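Local coordinates for protein Ton_1535 (PDB 3ZPJ) that is of unknown function but folds as an alpha-solenoid, a string of packed helices with an unusual left-handed helical turn, at residues Leu244-Arg256 and Val283-Asn295. Sequence-based numbering, arbitrary orientation.
Sequences LIGELEVALWMKR and VQHIARLLTELGN
Leu-248 and Leu-289 interlock across two near-parallel helices of the alpha-solenoid, whose axes cross at 22° and approach to 9.8 Å, with one short helix, 262-271, between them in the chain. The packing is knobs-into-holes. Leu-248 fills the hollow among Ile-286, Leu-289, Leu-290 and Leu-293; in return Leu-289 drops among Ile-245, Leu-248, Glu-249 and Leu-252. A turn further on, Leu-293 is the third knob, held by Leu-248, Ala-251, Leu-252 and Lys-255. Its CD2 branch lies against the backbone, 3.6 Å from Leu-252 CA, while CD1 touches Leu-248 CD2 (4.0 Å), the two side chains crossing at about a right angle. At the other end Ile-245 and Ile-286 cross, Ile-245 CD1 resting 3.5 Å from Ile-286 CG1. One face of the His-285 ring carries Leu-289 CD1, and Glu-249 OE2 stands at the ring's edge.

Polar groups close the C-terminal end. With CG anti to the backbone N (chi1 -176°) and a bend at chi4, Lys-255 passes along Leu-293 and brings NZ above the carbonyl plane of Leu-293 O, a 3.0 Å hydrogen bond; NZ also bonds Tyr-262 OH. Arg-256 lays its guanidinium over Leu-252 CG and gives NH2 to Glu-292 OE1 at 2.9 Å, a bent salt bridge (133° at the hydrogen) that meets the oxygen from above the carboxylate plane. The leucine-isoleucine core thus has Glu-249 along one flank, OE1 bonded to Tyr-211 N, and its direct polar bonds at the C-terminal end, where Lys-255 takes up a carbonyl of the last turn, which the Schellman motif at Gly-294 closes, and probably eases the negative end of that helix dipole.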
ATOM      1  N   LEU A 244     -11.922  -5.121 -15.641  1.00 46.02           N
ATOM      2  CA  LEU A 244     -11.394  -6.295 -16.295  1.00 45.96           C
ATOM      3  C   LEU A 244      -9.967  -6.552 -15.817  1.00 42.29           C
ATOM      4  O   LEU A 244      -9.645  -7.655 -15.368  1.00 45.32           O
ATOM      5  CB  LEU A 244     -11.454  -6.133 -17.816  1.00 42.82           C
ATOM      6  CG  LEU A 244     -10.957  -7.293 -18.680  1.00 55.37           C
ATOM      7  CD1 LEU A 244     -11.374  -8.618 -18.101  1.00 64.73           C
ATOM      8  CD2 LEU A 244     -11.517  -7.157 -20.102  1.00 47.89           C
ATOM      9  N   ILE A 245      -9.113  -5.539 -15.919  1.00 43.30           N
ATOM     10  CA  ILE A 245      -7.724  -5.690 -15.518  1.00 43.31           C
ATOM     11  C   ILE A 245      -7.666  -6.111 -14.054  1.00 37.80           C
ATOM     12  O   ILE A 245      -6.900  -6.996 -13.686  1.00 42.61           O
ATOM     13  CB  ILE A 245      -6.907  -4.388 -15.715  1.00 49.10           C
ATOM     14  CG1 ILE A 245      -6.333  -4.314 -17.127  1.00 49.48           C
ATOM     15  CG2 ILE A 245      -5.727  -4.330 -14.753  1.00 50.66           C
ATOM     16  CD1 ILE A 245      -7.335  -4.076 -18.181  1.00 59.73           C
ATOM     17  N   GLY A 246      -8.503  -5.497 -13.230  1.00 38.34           N
ATOM     18  CA  GLY A 246      -8.445  -5.735 -11.798  1.00 42.09           C
ATOM     19  C   GLY A 246      -8.804  -7.171 -11.484  1.00 43.04           C
ATOM     20  O   GLY A 246      -8.148  -7.835 -10.674  1.00 43.02           O
ATOM     21  N   GLU A 247      -9.849  -7.664 -12.135  1.00 40.60           N
ATOM     22  CA  GLU A 247     -10.249  -9.048 -11.934  1.00 37.03           C
ATOM     23  C   GLU A 247      -9.141  -9.998 -12.391  1.00 35.71           C
ATOM     24  O   GLU A 247      -8.839 -10.970 -11.706  1.00 36.02           O
ATOM     25  CB  GLU A 247     -11.603  -9.330 -12.588  1.00 38.27           C
ATOM     26  CG  GLU A 247     -12.780  -8.670 -11.842  1.00 38.72           C
ATOM     27  CD  GLU A 247     -14.125  -8.785 -12.561  1.00 55.78           C
ATOM     28  OE1 GLU A 247     -14.160  -9.128 -13.764  1.00 60.56           O
ATOM     29  OE2 GLU A 247     -15.163  -8.525 -11.920  1.00 62.48           O
ATOM     30  N   LEU A 248      -8.494  -9.683 -13.512  1.00 36.79           N
ATOM     31  CA  LEU A 248      -7.382 -10.496 -14.002  1.00 35.75           C
ATOM     32  C   LEU A 248      -6.176 -10.493 -13.065  1.00 44.60           C
ATOM     33  O   LEU A 248      -5.562 -11.539 -12.835  1.00 39.76           O
ATOM     34  CB  LEU A 248      -6.966 -10.064 -15.408  1.00 36.60           C
ATOM     35  CG  LEU A 248      -8.055 -10.325 -16.451  1.00 42.31           C
ATOM     36  CD1 LEU A 248      -7.645  -9.883 -17.849  1.00 47.09           C
ATOM     37  CD2 LEU A 248      -8.386 -11.792 -16.457  1.00 43.08           C
ATOM     38  N   GLU A 249      -5.833  -9.321 -12.538  1.00 35.57           N
ATOM     39  CA  GLU A 249      -4.738  -9.215 -11.592  1.00 37.32           C
ATOM     40  C   GLU A 249      -5.052 -10.082 -10.376  1.00 37.87           C
ATOM     41  O   GLU A 249      -4.184 -10.770  -9.850  1.00 38.93           O
ATOM     42  CB  GLU A 249      -4.486  -7.742 -11.189  1.00 36.16           C
ATOM     43  CG  GLU A 249      -3.991  -6.863 -12.343  1.00 37.25           C
ATOM     44  CD  GLU A 249      -3.617  -5.427 -11.934  1.00 50.27           C
ATOM     45  OE1 GLU A 249      -4.282  -4.850 -11.041  1.00 45.54           O
ATOM     46  OE2 GLU A 249      -2.665  -4.870 -12.540  1.00 53.71           O
ATOM     47  N   VAL A 250      -6.308 -10.071  -9.947  1.00 40.98           N
ATOM     48  CA  VAL A 250      -6.690 -10.871  -8.800  1.00 39.49           C
ATOM     49  C   VAL A 250      -6.590 -12.356  -9.117  1.00 41.47           C
ATOM     50  O   VAL A 250      -6.070 -13.134  -8.318  1.00 44.91           O
ATOM     51  CB  VAL A 250      -8.087 -10.508  -8.286  1.00 37.59           C
ATOM     52  CG1 VAL A 250      -8.658 -11.639  -7.445  1.00 33.99           C
ATOM     53  CG2 VAL A 250      -7.999  -9.249  -7.462  1.00 30.37           C
ATOM     54  N   ALA A 251      -7.057 -12.746 -10.297  1.00 40.39           N
ATOM     55  CA  ALA A 251      -6.958 -14.142 -10.709  1.00 37.97           C
ATOM     56  C   ALA A 251      -5.487 -14.561 -10.689  1.00 40.28           C
ATOM     57  O   ALA A 251      -5.149 -15.661 -10.266  1.00 49.98           O
ATOM     58  CB  ALA A 251      -7.551 -14.338 -12.087  1.00 36.27           C
ATOM     59  N   LEU A 252      -4.617 -13.663 -11.127  1.00 35.14           N
ATOM     60  CA  LEU A 252      -3.195 -13.956 -11.191  1.00 40.38           C
ATOM     61  C   LEU A 252      -2.616 -14.165  -9.786  1.00 42.57           C
ATOM     62  O   LEU A 252      -1.774 -15.032  -9.558  1.00 42.02           O
ATOM     63  CB  LEU A 252      -2.460 -12.825 -11.917  1.00 35.29           C
ATOM     64  CG  LEU A 252      -0.986 -13.065 -12.233  1.00 37.91           C
ATOM     65  CD1 LEU A 252      -0.814 -14.395 -12.968  1.00 32.24           C
ATOM     66  CD2 LEU A 252      -0.451 -11.912 -13.055  1.00 35.15           C
ATOM     67  N   TRP A 253      -3.072 -13.371  -8.835  1.00 37.81           N
ATOM     68  CA  TRP A 253      -2.566 -13.528  -7.481  1.00 40.42           C
ATOM     69  C   TRP A 253      -3.088 -14.839  -6.879  1.00 38.57           C
ATOM     70  O   TRP A 253      -2.358 -15.568  -6.208  1.00 32.60           O
ATOM     71  CB  TRP A 253      -2.915 -12.327  -6.592  1.00 27.63           C
ATOM     72  CG  TRP A 253      -2.476 -12.588  -5.201  1.00 38.21           C
ATOM     73  CD1 TRP A 253      -3.261 -12.937  -4.141  1.00 28.46           C
ATOM     74  CD2 TRP A 253      -1.132 -12.591  -4.727  1.00 37.91           C
ATOM     75  NE1 TRP A 253      -2.486 -13.140  -3.023  1.00 31.98           N
ATOM     76  CE2 TRP A 253      -1.172 -12.930  -3.359  1.00 39.02           C
ATOM     77  CE3 TRP A 253       0.108 -12.316  -5.321  1.00 36.53           C
ATOM     78  CZ2 TRP A 253      -0.024 -13.017  -2.580  1.00 27.84           C
ATOM     79  CZ3 TRP A 253       1.242 -12.416  -4.557  1.00 32.26           C
ATOM     80  CH2 TRP A 253       1.171 -12.756  -3.194  1.00 31.31           C
ATOM     81  N   MET A 254      -4.350 -15.151  -7.152  1.00 37.96           N
ATOM     82  CA  MET A 254      -4.930 -16.387  -6.665  1.00 37.39           C
ATOM     83  C   MET A 254      -4.137 -17.564  -7.230  1.00 32.54           C
ATOM     84  O   MET A 254      -3.928 -18.579  -6.552  1.00 32.93           O
ATOM     85  CB  MET A 254      -6.415 -16.468  -7.048  1.00 43.60           C
ATOM     86  CG  MET A 254      -7.235 -15.308  -6.502  1.00 43.75           C
ATOM     87  SD  MET A 254      -8.968 -15.383  -6.909  1.00 34.57           S
ATOM     88  CE  MET A 254      -9.329 -16.925  -6.145  1.00 35.76           C
ATOM     89  N   LYS A 255      -3.690 -17.419  -8.473  1.00 38.57           N
ATOM     90  CA  LYS A 255      -2.994 -18.497  -9.160  1.00 42.74           C
ATOM     91  C   LYS A 255      -1.666 -18.738  -8.476  1.00 42.03           C
ATOM     92  O   LYS A 255      -1.210 -19.865  -8.378  1.00 47.54           O
ATOM     93  CB  LYS A 255      -2.765 -18.137 -10.621  1.00 46.92           C
ATOM     94  CG  LYS A 255      -2.121 -19.228 -11.479  1.00 35.51           C
ATOM     95  CD  LYS A 255      -1.736 -18.627 -12.824  1.00 35.78           C
ATOM     96  CE  LYS A 255      -0.645 -19.431 -13.530  1.00 48.40           C
ATOM     97  NZ  LYS A 255      -1.189 -20.695 -14.119  1.00 48.60           N
ATOM     98  N   ARG A 256      -1.061 -17.666  -7.982  1.00 48.45           N
ATOM     99  CA  ARG A 256       0.265 -17.737  -7.403  1.00 40.24           C
ATOM    100  C   ARG A 256       0.284 -18.227  -5.946  1.00 45.79           C
ATOM    101  O   ARG A 256       1.299 -18.738  -5.470  1.00 43.14           O
ATOM    102  CB  ARG A 256       0.952 -16.388  -7.574  1.00 45.56           C
ATOM    103  CG  ARG A 256       1.185 -16.117  -9.052  1.00 58.62           C
ATOM    104  CD  ARG A 256       1.789 -14.761  -9.348  1.00 68.89           C
ATOM    105  NE  ARG A 256       2.217 -14.687 -10.747  1.00 70.32           N
ATOM    106  CZ  ARG A 256       2.643 -13.577 -11.340  1.00 68.88           C
ATOM    107  NH1 ARG A 256       2.692 -12.439 -10.660  1.00 66.23           N
ATOM    108  NH2 ARG A 256       3.019 -13.601 -12.612  1.00 65.98           N
ATOM    109  N   VAL A 283      -4.798  -3.143 -24.162  1.00 44.72           N
ATOM    110  CA  VAL A 283      -4.596  -4.363 -24.927  1.00 51.09           C
ATOM    111  C   VAL A 283      -3.287  -5.060 -24.558  1.00 53.82           C
ATOM    112  O   VAL A 283      -3.265  -6.255 -24.257  1.00 49.44           O
ATOM    113  CB  VAL A 283      -4.599  -4.059 -26.412  1.00 51.28           C
ATOM    114  CG1 VAL A 283      -4.343  -5.317 -27.203  1.00 49.29           C
ATOM    115  CG2 VAL A 283      -5.915  -3.426 -26.794  1.00 50.89           C
ATOM    116  N   GLN A 284      -2.199  -4.301 -24.562  1.00 59.19           N
ATOM    117  CA  GLN A 284      -0.902  -4.832 -24.170  1.00 54.86           C
ATOM    118  C   GLN A 284      -0.942  -5.414 -22.774  1.00 41.43           C
ATOM    119  O   GLN A 284      -0.416  -6.495 -22.516  1.00 46.11           O
ATOM    120  CB  GLN A 284       0.147  -3.733 -24.241  1.00 41.74           C
ATOM    121  CG  GLN A 284       0.281  -3.157 -25.633  1.00 52.57           C
ATOM    122  CD  GLN A 284       1.011  -1.844 -25.645  1.00 57.33           C
ATOM    123  OE1 GLN A 284       1.699  -1.499 -24.684  1.00 57.85           O
ATOM    124  NE2 GLN A 284       0.868  -1.097 -26.731  1.00 63.50           N
ATOM    125  N   HIS A 285      -1.583  -4.688 -21.874  1.00 51.14           N
ATOM    126  CA  HIS A 285      -1.621  -5.081 -20.477  1.00 47.97           C
ATOM    127  C   HIS A 285      -2.391  -6.395 -20.304  1.00 48.04           C
ATOM    128  O   HIS A 285      -1.947  -7.310 -19.598  1.00 44.49           O
ATOM    129  CB  HIS A 285      -2.252  -3.963 -19.639  1.00 48.47           C
ATOM    130  CG  HIS A 285      -2.081  -4.151 -18.163  1.00 61.54           C
ATOM    131  ND1 HIS A 285      -1.201  -5.066 -17.628  1.00 61.65           N
ATOM    132  CD2 HIS A 285      -2.676  -3.535 -17.113  1.00 65.07           C
ATOM    133  CE1 HIS A 285      -1.263  -5.009 -16.307  1.00 66.06           C
ATOM    134  NE2 HIS A 285      -2.150  -4.093 -15.971  1.00 65.52           N
ATOM    135  N   ILE A 286      -3.544  -6.485 -20.960  1.00 46.82           N
ATOM    136  CA  ILE A 286      -4.362  -7.683 -20.867  1.00 49.03           C
ATOM    137  C   ILE A 286      -3.644  -8.888 -21.481  1.00 48.16           C
ATOM    138  O   ILE A 286      -3.728 -10.003 -20.948  1.00 42.61           O
ATOM    139  CB  ILE A 286      -5.741  -7.452 -21.496  1.00 50.88           C
ATOM    140  CG1 ILE A 286      -6.549  -6.502 -20.618  1.00 41.34           C
ATOM    141  CG2 ILE A 286      -6.490  -8.759 -21.665  1.00 55.07           C
ATOM    142  CD1 ILE A 286      -7.774  -5.918 -21.289  1.00 43.28           C
ATOM    143  N   ALA A 287      -2.913  -8.651 -22.574  1.00 41.44           N
ATOM    144  CA  ALA A 287      -2.138  -9.706 -23.226  1.00 45.41           C
ATOM    145  C   ALA A 287      -1.066 -10.269 -22.297  1.00 40.98           C
ATOM    146  O   ALA A 287      -0.833 -11.475 -22.233  1.00 41.11           O
ATOM    147  CB  ALA A 287      -1.516  -9.201 -24.531  1.00 43.47           C
ATOM    148  N   ARG A 288      -0.415  -9.390 -21.553  1.00 47.62           N
ATOM    149  CA  ARG A 288       0.601  -9.838 -20.623  1.00 37.32           C
ATOM    150  C   ARG A 288      -0.062 -10.617 -19.487  1.00 48.16           C
ATOM    151  O   ARG A 288       0.411 -11.696 -19.107  1.00 46.99           O
ATOM    152  CB  ARG A 288       1.385  -8.637 -20.099  1.00 39.41           C
ATOM    153  CG  ARG A 288       2.381  -8.932 -18.993  1.00 43.30           C
ATOM    154  CD  ARG A 288       2.607  -7.660 -18.186  1.00 63.04           C
ATOM    155  NE  ARG A 288       2.762  -6.509 -19.083  1.00 87.64           N
ATOM    156  CZ  ARG A 288       2.356  -5.266 -18.819  1.00 91.71           C
ATOM    157  NH1 ARG A 288       1.759  -4.985 -17.665  1.00 92.51           N
ATOM    158  NH2 ARG A 288       2.547  -4.302 -19.717  1.00 86.35           N
ATOM    159  N   LEU A 289      -1.165 -10.081 -18.961  1.00 44.12           N
ATOM    160  CA  LEU A 289      -1.862 -10.733 -17.847  1.00 40.73           C
ATOM    161  C   LEU A 289      -2.304 -12.134 -18.225  1.00 41.15           C
ATOM    162  O   LEU A 289      -2.059 -13.080 -17.486  1.00 42.61           O
ATOM    163  CB  LEU A 289      -3.055  -9.906 -17.361  1.00 35.60           C
ATOM    164  CG  LEU A 289      -2.656  -8.698 -16.505  1.00 40.58           C
ATOM    165  CD1 LEU A 289      -3.813  -7.736 -16.313  1.00 34.38           C
ATOM    166  CD2 LEU A 289      -2.153  -9.177 -15.173  1.00 37.22           C
ATOM    167  N   LEU A 290      -2.931 -12.264 -19.392  1.00 40.90           N
ATOM    168  CA  LEU A 290      -3.417 -13.556 -19.842  1.00 44.30           C
ATOM    169  C   LEU A 290      -2.282 -14.556 -20.093  1.00 53.74           C
ATOM    170  O   LEU A 290      -2.441 -15.766 -19.879  1.00 56.01           O
ATOM    171  CB  LEU A 290      -4.277 -13.384 -21.087  1.00 54.67           C
ATOM    172  CG  LEU A 290      -5.598 -12.678 -20.797  1.00 58.66           C
ATOM    173  CD1 LEU A 290      -6.269 -12.252 -22.083  1.00 60.32           C
ATOM    174  CD2 LEU A 290      -6.507 -13.588 -19.982  1.00 54.06           C
ATOM    175  N   THR A 291      -1.135 -14.058 -20.543  1.00 45.11           N
ATOM    176  CA  THR A 291       0.013 -14.930 -20.712  1.00 44.88           C
ATOM    177  C   THR A 291       0.502 -15.473 -19.367  1.00 49.11           C
ATOM    178  O   THR A 291       0.609 -16.685 -19.195  1.00 52.24           O
ATOM    179  CB  THR A 291       1.149 -14.241 -21.464  1.00 48.01           C
ATOM    180  OG1 THR A 291       0.715 -13.963 -22.798  1.00 52.72           O
ATOM    181  CG2 THR A 291       2.367 -15.150 -21.527  1.00 46.66           C
ATOM    182  N   GLU A 292       0.769 -14.588 -18.408  1.00 48.16           N
ATOM    183  CA  GLU A 292       1.224 -15.026 -17.085  1.00 46.52           C
ATOM    184  C   GLU A 292       0.192 -15.923 -16.410  1.00 46.24           C
ATOM    185  O   GLU A 292       0.524 -16.777 -15.594  1.00 46.02           O
ATOM    186  CB  GLU A 292       1.577 -13.824 -16.189  1.00 37.69           C
ATOM    187  CG  GLU A 292       2.625 -12.915 -16.817  1.00 48.63           C
ATOM    188  CD  GLU A 292       3.011 -11.712 -15.955  1.00 63.94           C
ATOM    189  OE1 GLU A 292       2.669 -11.680 -14.749  1.00 68.83           O
ATOM    190  OE2 GLU A 292       3.665 -10.789 -16.494  1.00 67.10           O
ATOM    191  N   LEU A 293      -1.070 -15.736 -16.764  1.00 47.96           N
ATOM    192  CA  LEU A 293      -2.121 -16.586 -16.227  1.00 50.58           C
ATOM    193  C   LEU A 293      -2.078 -17.988 -16.833  1.00 54.26           C
ATOM    194  O   LEU A 293      -2.508 -18.951 -16.202  1.00 60.61           O
ATOM    195  CB  LEU A 293      -3.490 -15.955 -16.471  1.00 38.09           C
ATOM    196  CG  LEU A 293      -3.902 -14.857 -15.497  1.00 36.69           C
ATOM    197  CD1 LEU A 293      -5.000 -13.975 -16.102  1.00 37.58           C
ATOM    198  CD2 LEU A 293      -4.350 -15.477 -14.184  1.00 36.21           C
ATOM    199  N   GLY A 294      -1.567 -18.099 -18.057  1.00 53.47           N
ATOM    200  CA  GLY A 294      -1.558 -19.371 -18.756  1.00 41.80           C
ATOM    201  C   GLY A 294      -2.725 -19.553 -19.705  1.00 51.36           C
ATOM    202  O   GLY A 294      -2.909 -20.629 -20.268  1.00 54.34           O
ATOM    203  N   ASN A 295      -3.531 -18.512 -19.883  1.00 50.18           N
ATOM    204  CA  ASN A 295      -4.589 -18.566 -20.881  1.00 46.93           C
ATOM    205  C   ASN A 295      -4.015 -18.091 -22.216  1.00 56.74           C
ATOM    206  O   ASN A 295      -4.221 -16.954 -22.633  1.00 61.65           O
ATOM    207  CB  ASN A 295      -5.804 -17.729 -20.454  1.00 50.04           C
ATOM    208  CG  ASN A 295      -7.046 -17.993 -21.311  1.00 66.33           C
ATOM    209  OD1 ASN A 295      -6.957 -18.250 -22.520  1.00 66.69           O
ATOM    210  ND2 ASN A 295      -8.216 -17.922 -20.680  1.00 72.00           N
TER